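Local coordinates for protein berberine bridge enzyme-like 28 (Arabidopsis thaliana, PDB 5D79) that binds FAD as an oxidoreductase of the berberine bridge enzyme-like family and takes part in adaptation to salt stress, at residues P466-M480 with G492-F504. Residues are numbered along the deposited sequence; the frame is centred on the assembly and turned at random.
Sequences PRGAYVNFKDMDLGM and GKSWGVKYFKNNF. With FAD (flavin-adenine dinucleotide), chain E.
Ala469 N donates to Lys498 O (2.8 Å) where the loop 466-480 passes the C-terminal end of helix 488-500, and Tyr499 CA-H points back at Ala469 O. A water accepts from Val471 N and lies within hydrogen-bonding distance of Tyr499 O, to which it probably donates. Tyr499 fills the bend of the loop: its CG lies anti to the carbonyl carbon (chi1 -73°), and the ring reaches in from the helix. Val471 CG2 sits over one face in a CH-pi contact, 3.9 Å from the ring centroid; this single methyl, anti to the backbone N, also meets Phe500 CZ. Ala469 is small enough to let its CB approach Tyr499 CD1 (3.7 Å), while Leu478 CD1 packs obliquely against CE1. At the far end, Asp475 N donates to Tyr499 OH (3.1 Å) in a nearly straight bond (170°), and Gln524 is a second partner of this hydroxyl. A phenylalanine in place of Tyr499 would probably keep the apolar packing but leave Asp475 N without its acceptor. One helical turn earlier, Trp495 takes the Gly479-Met480 backbone over one face, with Met480 C 3.3 Å from CH2; a side chain on Gly479 would run into the indole. The beta turn from Tyr470 to Phe473, packed on Tyr499 through Val471, faces the flavin. Tyr470 OH donates to FAD O2 (2.7 Å), Asn472 OD1 accepts from FAD O4', and Lys474 NZ donates to FAD O3B. Apolar packing, one backbone bond and the Tyr499 hydroxyl thus tie the helix to one side of a loop whose polar groups bond to the cofactor on the other.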
ATOM      1  N   PRO A 466     -18.301  11.521   0.530  1.00 21.49           N
ATOM      2  CA  PRO A 466     -16.943  12.053   0.371  1.00 18.87           C
ATOM      3  C   PRO A 466     -16.266  11.536  -0.899  1.00 19.72           C
ATOM      4  O   PRO A 466     -16.665  10.497  -1.436  1.00 17.47           O
ATOM      5  CB  PRO A 466     -16.223  11.525   1.603  1.00 16.88           C
ATOM      6  CG  PRO A 466     -16.837  10.168   1.769  1.00 18.50           C
ATOM      7  CD  PRO A 466     -18.304  10.301   1.360  1.00 19.68           C
ATOM      8  N   ARG A 467     -15.254  12.262  -1.365  1.00 19.33           N
ATOM      9  CA  ARG A 467     -14.385  11.768  -2.428  1.00 18.04           C
ATOM     10  C   ARG A 467     -13.458  10.694  -1.854  1.00 16.31           C
ATOM     11  O   ARG A 467     -12.553  10.997  -1.075  1.00 13.65           O
ATOM     12  CB  ARG A 467     -13.580  12.916  -3.050  1.00 12.31           C
ATOM     13  CG  ARG A 467     -12.720  12.517  -4.255  1.00 11.98           C
ATOM     14  CD  ARG A 467     -12.156  13.751  -4.948  1.00 14.78           C
ATOM     15  NE  ARG A 467     -11.470  13.414  -6.198  1.00 18.25           N
ATOM     16  CZ  ARG A 467     -11.088  14.295  -7.122  1.00 16.29           C
ATOM     17  NH1 ARG A 467     -11.313  15.590  -6.955  1.00 16.94           N
ATOM     18  NH2 ARG A 467     -10.477  13.879  -8.221  1.00 14.59           N
ATOM     19  N   GLY A 468     -13.692   9.437  -2.223  1.00 14.12           N
ATOM     20  CA  GLY A 468     -12.926   8.338  -1.656  1.00 13.95           C
ATOM     21  C   GLY A 468     -11.437   8.327  -1.973  1.00 13.27           C
ATOM     22  O   GLY A 468     -11.017   8.679  -3.070  1.00 13.08           O
ATOM     23  N   ALA A 469     -10.646   7.901  -0.989  1.00 17.55           N
ATOM     24  CA  ALA A 469      -9.193   7.785  -1.114  1.00 16.90           C
ATOM     25  C   ALA A 469      -8.666   6.510  -0.422  1.00 16.55           C
ATOM     26  O   ALA A 469      -9.199   6.072   0.606  1.00 16.23           O
ATOM     27  CB  ALA A 469      -8.514   9.039  -0.527  1.00 13.54           C
ATOM     28  N   TYR A 470      -7.614   5.924  -0.987  1.00 14.48           N
ATOM     29  CA  TYR A 470      -6.969   4.735  -0.418  1.00 14.24           C
ATOM     30  C   TYR A 470      -5.824   5.098   0.565  1.00 15.21           C
ATOM     31  O   TYR A 470      -4.833   5.727   0.173  1.00 15.96           O
ATOM     32  CB  TYR A 470      -6.449   3.854  -1.564  1.00 14.65           C
ATOM     33  CG  TYR A 470      -5.817   2.532  -1.164  1.00 18.99           C
ATOM     34  CD1 TYR A 470      -6.245   1.821  -0.038  1.00 17.11           C
ATOM     35  CD2 TYR A 470      -4.784   1.991  -1.927  1.00 21.48           C
ATOM     36  CE1 TYR A 470      -5.649   0.608   0.306  1.00 14.03           C
ATOM     37  CE2 TYR A 470      -4.189   0.803  -1.582  1.00 20.84           C
ATOM     38  CZ  TYR A 470      -4.630   0.115  -0.478  1.00 17.16           C
ATOM     39  OH  TYR A 470      -4.013  -1.063  -0.168  1.00 18.76           O
ATOM     40  N   VAL A 471      -5.958   4.680   1.828  1.00 15.53           N
ATOM     41  CA  VAL A 471      -5.052   5.114   2.904  1.00 14.49           C
ATOM     42  C   VAL A 471      -3.624   4.611   2.711  1.00 14.12           C
ATOM     43  O   VAL A 471      -2.681   5.199   3.249  1.00 17.88           O
ATOM     44  CB  VAL A 471      -5.569   4.684   4.319  1.00 15.62           C
ATOM     45  CG1 VAL A 471      -5.194   3.233   4.665  1.00 11.33           C
ATOM     46  CG2 VAL A 471      -5.042   5.635   5.388  1.00 16.92           C
ATOM     47  N   ASN A 472      -3.461   3.547   1.931  1.00 14.20           N
ATOM     48  CA  ASN A 472      -2.126   3.069   1.583  1.00 16.32           C
ATOM     49  C   ASN A 472      -1.455   3.974   0.549  1.00 17.06           C
ATOM     50  O   ASN A 472      -0.250   3.896   0.338  1.00 16.98           O
ATOM     51  CB  ASN A 472      -2.172   1.622   1.078  1.00 13.14           C
ATOM     52  CG  ASN A 472      -1.927   0.608   2.187  1.00 14.72           C
ATOM     53  OD1 ASN A 472      -1.380   0.939   3.236  1.00 16.41           O
ATOM     54  ND2 ASN A 472      -2.319  -0.628   1.952  1.00 13.96           N
ATOM     55  N   PHE A 473      -2.234   4.840  -0.092  1.00 21.19           N
ATOM     56  CA  PHE A 473      -1.658   5.921  -0.897  1.00 22.20           C
ATOM     57  C   PHE A 473      -1.798   7.244  -0.122  1.00 21.85           C
ATOM     58  O   PHE A 473      -2.596   8.098  -0.497  1.00 23.08           O
ATOM     59  CB  PHE A 473      -2.339   6.032  -2.278  1.00 19.02           C
ATOM     60  CG  PHE A 473      -2.191   4.801  -3.158  1.00 17.69           C
ATOM     61  CD1 PHE A 473      -1.046   4.012  -3.111  1.00 19.89           C
ATOM     62  CD2 PHE A 473      -3.209   4.433  -4.037  1.00 14.44           C
ATOM     63  CE1 PHE A 473      -0.916   2.877  -3.927  1.00 17.12           C
ATOM     64  CE2 PHE A 473      -3.092   3.300  -4.846  1.00 14.41           C
ATOM     65  CZ  PHE A 473      -1.943   2.523  -4.792  1.00 15.93           C
ATOM     66  N   LYS A 474      -1.043   7.403   0.964  1.00 19.43           N
ATOM     67  CA  LYS A 474      -1.165   8.594   1.814  1.00 21.20           C
ATOM     68  C   LYS A 474      -0.949   9.902   1.036  1.00 20.52           C
ATOM     69  O   LYS A 474       0.002  10.031   0.260  1.00 24.87           O
ATOM     70  CB  LYS A 474      -0.184   8.531   2.995  1.00 26.11           C
ATOM     71  CG  LYS A 474      -0.808   8.130   4.329  1.00 29.29           C
ATOM     72  CD  LYS A 474       0.150   8.419   5.472  1.00 31.45           C
ATOM     73  CE  LYS A 474       0.023   7.396   6.602  1.00 34.88           C
ATOM     74  NZ  LYS A 474       1.170   7.499   7.561  1.00 34.21           N
ATOM     75  N   ASP A 475      -1.847  10.864   1.253  1.00 16.92           N
ATOM     76  CA  ASP A 475      -1.820  12.127   0.530  1.00 19.31           C
ATOM     77  C   ASP A 475      -2.132  13.308   1.470  1.00 21.00           C
ATOM     78  O   ASP A 475      -3.278  13.553   1.849  1.00 17.62           O
ATOM     79  CB  ASP A 475      -2.806  12.064  -0.647  1.00 19.63           C
ATOM     80  CG  ASP A 475      -2.720  13.279  -1.564  1.00 19.40           C
ATOM     81  OD1 ASP A 475      -1.754  14.082  -1.459  1.00 16.81           O
ATOM     82  OD2 ASP A 475      -3.641  13.417  -2.400  1.00 19.73           O
ATOM     83  N   MET A 476      -1.085  14.031   1.850  1.00 23.80           N
ATOM     84  CA  MET A 476      -1.218  15.202   2.713  1.00 27.19           C
ATOM     85  C   MET A 476      -2.072  16.292   2.090  1.00 22.19           C
ATOM     86  O   MET A 476      -2.580  17.167   2.794  1.00 20.65           O
ATOM     87  CB  MET A 476       0.161  15.769   3.036  1.00 32.95           C
ATOM     88  CG  MET A 476       1.066  14.770   3.682  1.00 34.89           C
ATOM     89  SD  MET A 476       0.489  14.507   5.345  1.00 43.65           S
ATOM     90  CE  MET A 476       1.601  15.643   6.179  1.00 36.00           C
ATOM     91  N   ASP A 477      -2.203  16.239   0.766  1.00 22.57           N
ATOM     92  CA  ASP A 477      -2.980  17.221   0.018  1.00 26.69           C
ATOM     93  C   ASP A 477      -4.479  17.097   0.280  1.00 24.88           C
ATOM     94  O   ASP A 477      -5.231  18.025  -0.017  1.00 23.89           O
ATOM     95  CB  ASP A 477      -2.703  17.103  -1.486  1.00 28.45           C
ATOM     96  CG  ASP A 477      -1.316  17.603  -1.868  1.00 33.69           C
ATOM     97  OD1 ASP A 477      -0.646  18.238  -1.014  1.00 32.47           O
ATOM     98  OD2 ASP A 477      -0.905  17.376  -3.028  1.00 36.42           O
ATOM     99  N   LEU A 478      -4.906  15.966   0.842  1.00 23.35           N
ATOM    100  CA  LEU A 478      -6.295  15.818   1.299  1.00 26.93           C
ATOM    101  C   LEU A 478      -6.520  16.503   2.662  1.00 26.33           C
ATOM    102  O   LEU A 478      -7.662  16.695   3.097  1.00 26.69           O
ATOM    103  CB  LEU A 478      -6.688  14.337   1.385  1.00 26.62           C
ATOM    104  CG  LEU A 478      -6.236  13.418   0.248  1.00 26.19           C
ATOM    105  CD1 LEU A 478      -6.668  11.983   0.524  1.00 25.39           C
ATOM    106  CD2 LEU A 478      -6.764  13.903  -1.093  1.00 24.81           C
ATOM    107  N   GLY A 479      -5.420  16.854   3.332  1.00 25.54           N
ATOM    108  CA  GLY A 479      -5.472  17.553   4.605  1.00 25.85           C
ATOM    109  C   GLY A 479      -4.561  16.964   5.672  1.00 26.50           C
ATOM    110  O   GLY A 479      -4.217  15.788   5.616  1.00 27.59           O
ATOM    111  N   MET A 480      -4.173  17.787   6.643  1.00 25.98           N
ATOM    112  CA  MET A 480      -3.364  17.337   7.774  1.00 28.01           C
ATOM    113  C   MET A 480      -3.680  18.164   9.025  1.00 29.39           C
ATOM    114  O   MET A 480      -4.347  19.192   8.939  1.00 29.58           O
ATOM    115  CB  MET A 480      -1.876  17.419   7.436  1.00 29.58           C
ATOM    116  CG  MET A 480      -1.418  18.792   6.975  1.00 33.02           C
ATOM    117  SD  MET A 480       0.349  18.848   6.631  1.00 47.97           S
ATOM    118  CE  MET A 480       1.045  18.636   8.274  1.00 27.64           C
ATOM    119  N   GLY A 492      -9.528  16.135  11.899  1.00 25.98           N
ATOM    120  CA  GLY A 492      -9.191  14.839  11.338  1.00 25.59           C
ATOM    121  C   GLY A 492     -10.341  14.173  10.609  1.00 22.89           C
ATOM    122  O   GLY A 492     -10.134  13.286   9.781  1.00 18.69           O
ATOM    123  N   LYS A 493     -11.554  14.618  10.913  1.00 24.79           N
ATOM    124  CA  LYS A 493     -12.765  14.148  10.242  1.00 26.37           C
ATOM    125  C   LYS A 493     -12.733  14.449   8.751  1.00 26.49           C
ATOM    126  O   LYS A 493     -13.296  13.705   7.942  1.00 27.04           O
ATOM    127  CB  LYS A 493     -13.999  14.790  10.874  1.00 26.92           C
ATOM    128  CG  LYS A 493     -15.281  14.035  10.622  1.00 33.10           C
ATOM    129  CD  LYS A 493     -16.422  14.610  11.439  1.00 34.89           C
ATOM    130  CE  LYS A 493     -17.710  13.861  11.164  1.00 39.53           C
ATOM    131  NZ  LYS A 493     -18.859  14.457  11.907  1.00 45.14           N
ATOM    132  N   SER A 494     -12.051  15.533   8.398  1.00 28.48           N
ATOM    133  CA  SER A 494     -11.947  16.016   7.017  1.00 28.61           C
ATOM    134  C   SER A 494     -11.431  14.979   6.024  1.00 21.12           C
ATOM    135  O   SER A 494     -12.111  14.669   5.050  1.00 19.03           O
ATOM    136  CB  SER A 494     -11.042  17.253   6.970  1.00 32.30           C
ATOM    137  OG  SER A 494     -10.940  17.747   5.652  1.00 34.46           O
ATOM    138  N   TRP A 495     -10.227  14.459   6.261  1.00 23.33           N
ATOM    139  CA  TRP A 495      -9.663  13.411   5.403  1.00 21.91           C
ATOM    140  C   TRP A 495     -10.097  12.015   5.867  1.00 21.55           C
ATOM    141  O   TRP A 495     -10.142  11.080   5.073  1.00 22.69           O
ATOM    142  CB  TRP A 495      -8.128  13.505   5.351  1.00 19.69           C
ATOM    143  CG  TRP A 495      -7.471  13.435   6.694  1.00 21.37           C
ATOM    144  CD1 TRP A 495      -7.096  12.307   7.364  1.00 21.73           C
ATOM    145  CD2 TRP A 495      -7.115  14.539   7.534  1.00 19.79           C
ATOM    146  NE1 TRP A 495      -6.535  12.643   8.572  1.00 20.15           N
ATOM    147  CE2 TRP A 495      -6.531  14.007   8.697  1.00 18.16           C
ATOM    148  CE3 TRP A 495      -7.232  15.926   7.412  1.00 19.51           C
ATOM    149  CZ2 TRP A 495      -6.075  14.808   9.734  1.00 18.08           C
ATOM    150  CZ3 TRP A 495      -6.771  16.720   8.437  1.00 23.10           C
ATOM    151  CH2 TRP A 495      -6.200  16.162   9.585  1.00 22.00           C
ATOM    152  N   GLY A 496     -10.434  11.885   7.146  1.00 18.10           N
ATOM    153  CA  GLY A 496     -10.904  10.626   7.699  1.00 18.21           C
ATOM    154  C   GLY A 496     -12.037   9.953   6.938  1.00 17.67           C
ATOM    155  O   GLY A 496     -11.994   8.742   6.672  1.00 15.64           O
ATOM    156  N   VAL A 497     -13.056  10.731   6.583  1.00 21.00           N
ATOM    157  CA  VAL A 497     -14.186  10.194   5.830  1.00 19.57           C
ATOM    158  C   VAL A 497     -13.822   9.895   4.353  1.00 19.72           C
ATOM    159  O   VAL A 497     -14.510   9.132   3.668  1.00 15.92           O
ATOM    160  CB  VAL A 497     -15.387  11.145   5.900  1.00 13.49           C
ATOM    161  CG1 VAL A 497     -15.750  11.406   7.357  1.00 20.27           C
ATOM    162  CG2 VAL A 497     -15.080  12.441   5.198  1.00 13.69           C
ATOM    163  N   LYS A 498     -12.725  10.473   3.869  1.00 18.42           N
ATOM    164  CA  LYS A 498     -12.279  10.202   2.510  1.00 17.27           C
ATOM    165  C   LYS A 498     -11.606   8.818   2.431  1.00 12.83           C
ATOM    166  O   LYS A 498     -11.876   8.010   1.538  1.00 11.73           O
ATOM    167  CB  LYS A 498     -11.328  11.309   2.043  1.00 17.96           C
ATOM    168  CG  LYS A 498     -11.931  12.711   2.070  1.00 16.19           C
ATOM    169  CD  LYS A 498     -10.898  13.729   1.604  1.00 24.19           C
ATOM    170  CE  LYS A 498     -11.496  15.126   1.460  1.00 26.65           C
ATOM    171  NZ  LYS A 498     -10.470  16.101   0.987  1.00 24.97           N
ATOM    172  N   TYR A 499     -10.750   8.547   3.405  1.00 13.35           N
ATOM    173  CA  TYR A 499     -10.063   7.270   3.509  1.00 13.20           C
ATOM    174  C   TYR A 499     -10.981   6.135   3.958  1.00 16.40           C
ATOM    175  O   TYR A 499     -10.863   5.014   3.473  1.00 16.03           O
ATOM    176  CB  TYR A 499      -8.921   7.375   4.509  1.00 13.68           C
ATOM    177  CG  TYR A 499      -7.691   8.138   4.092  1.00 14.77           C
ATOM    178  CD1 TYR A 499      -7.178   8.051   2.801  1.00 15.77           C
ATOM    179  CD2 TYR A 499      -6.995   8.905   5.024  1.00 20.79           C
ATOM    180  CE1 TYR A 499      -6.011   8.743   2.447  1.00 17.10           C
ATOM    181  CE2 TYR A 499      -5.832   9.589   4.678  1.00 21.65           C
ATOM    182  CZ  TYR A 499      -5.345   9.503   3.397  1.00 17.34           C
ATOM    183  OH  TYR A 499      -4.204  10.190   3.080  1.00 14.60           O
ATOM    184  N   PHE A 500     -11.876   6.422   4.908  1.00 14.96           N
ATOM    185  CA  PHE A 500     -12.604   5.369   5.605  1.00 12.74           C
ATOM    186  C   PHE A 500     -14.125   5.451   5.536  1.00 16.34           C
ATOM    187  O   PHE A 500     -14.805   4.545   6.023  1.00 13.79           O
ATOM    188  CB  PHE A 500     -12.183   5.357   7.066  1.00 15.53           C
ATOM    189  CG  PHE A 500     -10.719   5.134   7.257  1.00 19.02           C
ATOM    190  CD1 PHE A 500     -10.144   3.930   6.891  1.00 14.66           C
ATOM    191  CD2 PHE A 500      -9.920   6.117   7.802  1.00 16.30           C
ATOM    192  CE1 PHE A 500      -8.807   3.710   7.062  1.00 15.91           C
ATOM    193  CE2 PHE A 500      -8.575   5.897   7.976  1.00 19.44           C
ATOM    194  CZ  PHE A 500      -8.019   4.688   7.603  1.00 17.47           C
ATOM    195  N   LYS A 501     -14.643   6.530   4.946  1.00 14.54           N
ATOM    196  CA  LYS A 501     -16.086   6.777   4.795  1.00 17.69           C
ATOM    197  C   LYS A 501     -16.882   6.526   6.084  1.00 17.07           C
ATOM    198  O   LYS A 501     -16.597   7.142   7.106  1.00 18.33           O
ATOM    199  CB  LYS A 501     -16.648   5.945   3.640  1.00 17.62           C
ATOM    200  CG  LYS A 501     -16.004   6.298   2.300  1.00 18.15           C
ATOM    201  CD  LYS A 501     -16.944   6.038   1.136  1.00 19.28           C
ATOM    202  CE  LYS A 501     -16.551   6.866  -0.073  1.00 23.28           C
ATOM    203  NZ  LYS A 501     -17.000   6.229  -1.339  1.00 24.29           N
ATOM    204  N   ASN A 502     -17.866   5.633   6.050  1.00 16.53           N
ATOM    205  CA  ASN A 502     -18.720   5.415   7.224  1.00 20.04           C
ATOM    206  C   ASN A 502     -18.020   4.668   8.357  1.00 22.63           C
ATOM    207  O   ASN A 502     -18.550   4.557   9.462  1.00 23.04           O
ATOM    208  CB  ASN A 502     -19.989   4.669   6.821  1.00 16.70           C
ATOM    209  CG  ASN A 502     -20.786   5.420   5.777  1.00 18.69           C
ATOM    210  OD1 ASN A 502     -21.002   6.617   5.903  1.00 16.54           O
ATOM    211  ND2 ASN A 502     -21.197   4.726   4.723  1.00 21.20           N
ATOM    212  N   ASN A 503     -16.822   4.165   8.079  1.00 24.88           N
ATOM    213  CA  ASN A 503     -16.036   3.450   9.075  1.00 20.57           C
ATOM    214  C   ASN A 503     -15.249   4.378   9.988  1.00 19.14           C
ATOM    215  O   ASN A 503     -14.645   3.925  10.960  1.00 22.49           O
ATOM    216  CB  ASN A 503     -15.065   2.485   8.394  1.00 18.49           C
ATOM    217  CG  ASN A 503     -15.744   1.238   7.862  1.00 17.93           C
ATOM    218  OD1 ASN A 503     -16.793   0.808   8.371  1.00 17.77           O
ATOM    219  ND2 ASN A 503     -15.133   0.628   6.852  1.00 12.06           N
ATOM    220  N   PHE A 504     -15.232   5.668   9.670  1.00 15.31           N
ATOM    221  CA  PHE A 504     -14.415   6.613  10.428  1.00 19.59           C
ATOM    222  C   PHE A 504     -14.815   6.720  11.911  1.00 22.04           C
ATOM    223  O   PHE A 504     -13.944   6.759  12.780  1.00 14.91           O
ATOM    224  CB  PHE A 504     -14.463   8.000   9.784  1.00 19.71           C
ATOM    225  CG  PHE A 504     -13.716   9.059  10.563  1.00 23.64           C
ATOM    226  CD1 PHE A 504     -12.321   9.059  10.602  1.00 24.41           C
ATOM    227  CD2 PHE A 504     -14.405  10.056  11.250  1.00 18.03           C
ATOM    228  CE1 PHE A 504     -11.630  10.031  11.311  1.00 20.85           C
ATOM    229  CE2 PHE A 504     -13.725  11.027  11.961  1.00 19.38           C
ATOM    230  CZ  PHE A 504     -12.331  11.016  11.994  1.00 20.26           C
TER
HETATM  231  PA  FAD E 603       6.161   2.110   5.773  1.00 19.33           P
HETATM  232  O1A FAD E 603       6.590   3.498   5.371  1.00 16.53           O
HETATM  233  O2A FAD E 603       7.229   1.364   6.539  1.00 22.48           O
HETATM  234  O5B FAD E 603       4.776   2.191   6.600  1.00 21.27           O
HETATM  235  C5B FAD E 603       3.691   2.989   6.145  1.00 21.66           C
HETATM  236  C4B FAD E 603       2.734   3.387   7.277  1.00 19.79           C
HETATM  237  O4B FAD E 603       2.420   2.241   8.048  1.00 17.36           O
HETATM  238  C3B FAD E 603       3.371   4.407   8.209  1.00 21.02           C
HETATM  239  O3B FAD E 603       2.415   5.333   8.682  1.00 17.24           O
HETATM  240  C2B FAD E 603       3.907   3.546   9.339  1.00 24.69           C
HETATM  241  O2B FAD E 603       3.984   4.247  10.567  1.00 24.27           O
HETATM  242  C1B FAD E 603       2.935   2.370   9.362  1.00 18.46           C
HETATM  243  N9A FAD E 603       3.527   1.093   9.816  1.00 16.91           N
HETATM  244  C8A FAD E 603       4.492   0.322   9.207  1.00 16.45           C
HETATM  245  N7A FAD E 603       4.712  -0.776   9.975  1.00 16.40           N
HETATM  246  C5A FAD E 603       3.905  -0.721  11.061  1.00 17.79           C
HETATM  247  C6A FAD E 603       3.713  -1.560  12.159  1.00 18.31           C
HETATM  248  N6A FAD E 603       4.217  -2.789  12.173  1.00 17.68           N
HETATM  249  N1A FAD E 603       2.788  -1.220  13.127  1.00 19.49           N
HETATM  250  C2A FAD E 603       2.053  -0.062  13.005  1.00 15.59           C
HETATM  251  N3A FAD E 603       2.250   0.766  11.917  1.00 17.51           N
HETATM  252  C4A FAD E 603       3.155   0.447  10.963  1.00 18.39           C
HETATM  253  N1  FAD E 603      -0.297  -0.577  -2.142  1.00 18.24           N
HETATM  254  C2  FAD E 603      -1.289  -1.386  -2.669  1.00 23.95           C
HETATM  255  O2  FAD E 603      -2.149  -1.884  -1.933  1.00 15.93           O
HETATM  256  N3  FAD E 603      -1.297  -1.652  -4.033  1.00 28.03           N
HETATM  257  C4  FAD E 603      -0.335  -1.119  -4.876  1.00 25.29           C
HETATM  258  O4  FAD E 603      -0.308  -1.469  -6.057  1.00 24.15           O
HETATM  259  C4X FAD E 603       0.675  -0.322  -4.337  1.00 22.61           C
HETATM  260  N5  FAD E 603       1.731   0.119  -5.120  1.00 19.88           N
HETATM  261  C5X FAD E 603       2.863   0.637  -4.509  1.00 19.29           C
HETATM  262  C6  FAD E 603       4.035   0.859  -5.229  1.00 19.06           C
HETATM  263  C7  FAD E 603       5.166   1.388  -4.602  1.00 20.95           C
HETATM  264  C7M FAD E 603       6.418   1.634  -5.389  1.00 20.66           C
HETATM  265  C8  FAD E 603       5.144   1.655  -3.231  1.00 21.00           C
HETATM  266  C8M FAD E 603       6.336   2.247  -2.537  1.00 16.28           C
HETATM  267  C9  FAD E 603       3.974   1.436  -2.513  1.00 23.36           C
HETATM  268  C9A FAD E 603       2.820   0.977  -3.155  1.00 22.54           C
HETATM  269  N10 FAD E 603       1.640   0.789  -2.451  1.00 17.20           N
HETATM  270  C10 FAD E 603       0.698  -0.084  -2.957  1.00 16.46           C
HETATM  271  C1' FAD E 603       1.429   1.460  -1.129  1.00 11.40           C
HETATM  272  C2' FAD E 603       1.892   0.631   0.055  1.00 14.78           C
HETATM  273  O2' FAD E 603       1.070  -0.510   0.169  1.00 20.14           O
HETATM  274  C3' FAD E 603       1.801   1.510   1.296  1.00 15.36           C
HETATM  275  O3' FAD E 603       2.735   2.560   1.167  1.00 19.46           O
HETATM  276  C4' FAD E 603       2.144   0.756   2.557  1.00 12.97           C
HETATM  277  O4' FAD E 603       1.562   1.393   3.664  1.00 14.89           O
HETATM  278  C5' FAD E 603       3.641   0.797   2.772  1.00 13.28           C
HETATM  279  O5' FAD E 603       3.986  -0.176   3.731  1.00 15.51           O
HETATM  280  P   FAD E 603       5.521  -0.249   4.188  1.00 18.14           P
HETATM  281  O1P FAD E 603       5.651  -1.124   5.407  1.00 15.08           O
HETATM  282  O2P FAD E 603       6.396  -0.745   3.064  1.00 13.22           O
HETATM  283  O3P FAD E 603       5.797   1.325   4.413  1.00 22.20           O
HETATM  284  O   HOH W   1     -18.912   8.627  -1.840  1.00 25.45           O
HETATM  285  O   HOH W   2      -8.535   3.462   2.759  1.00 10.58           O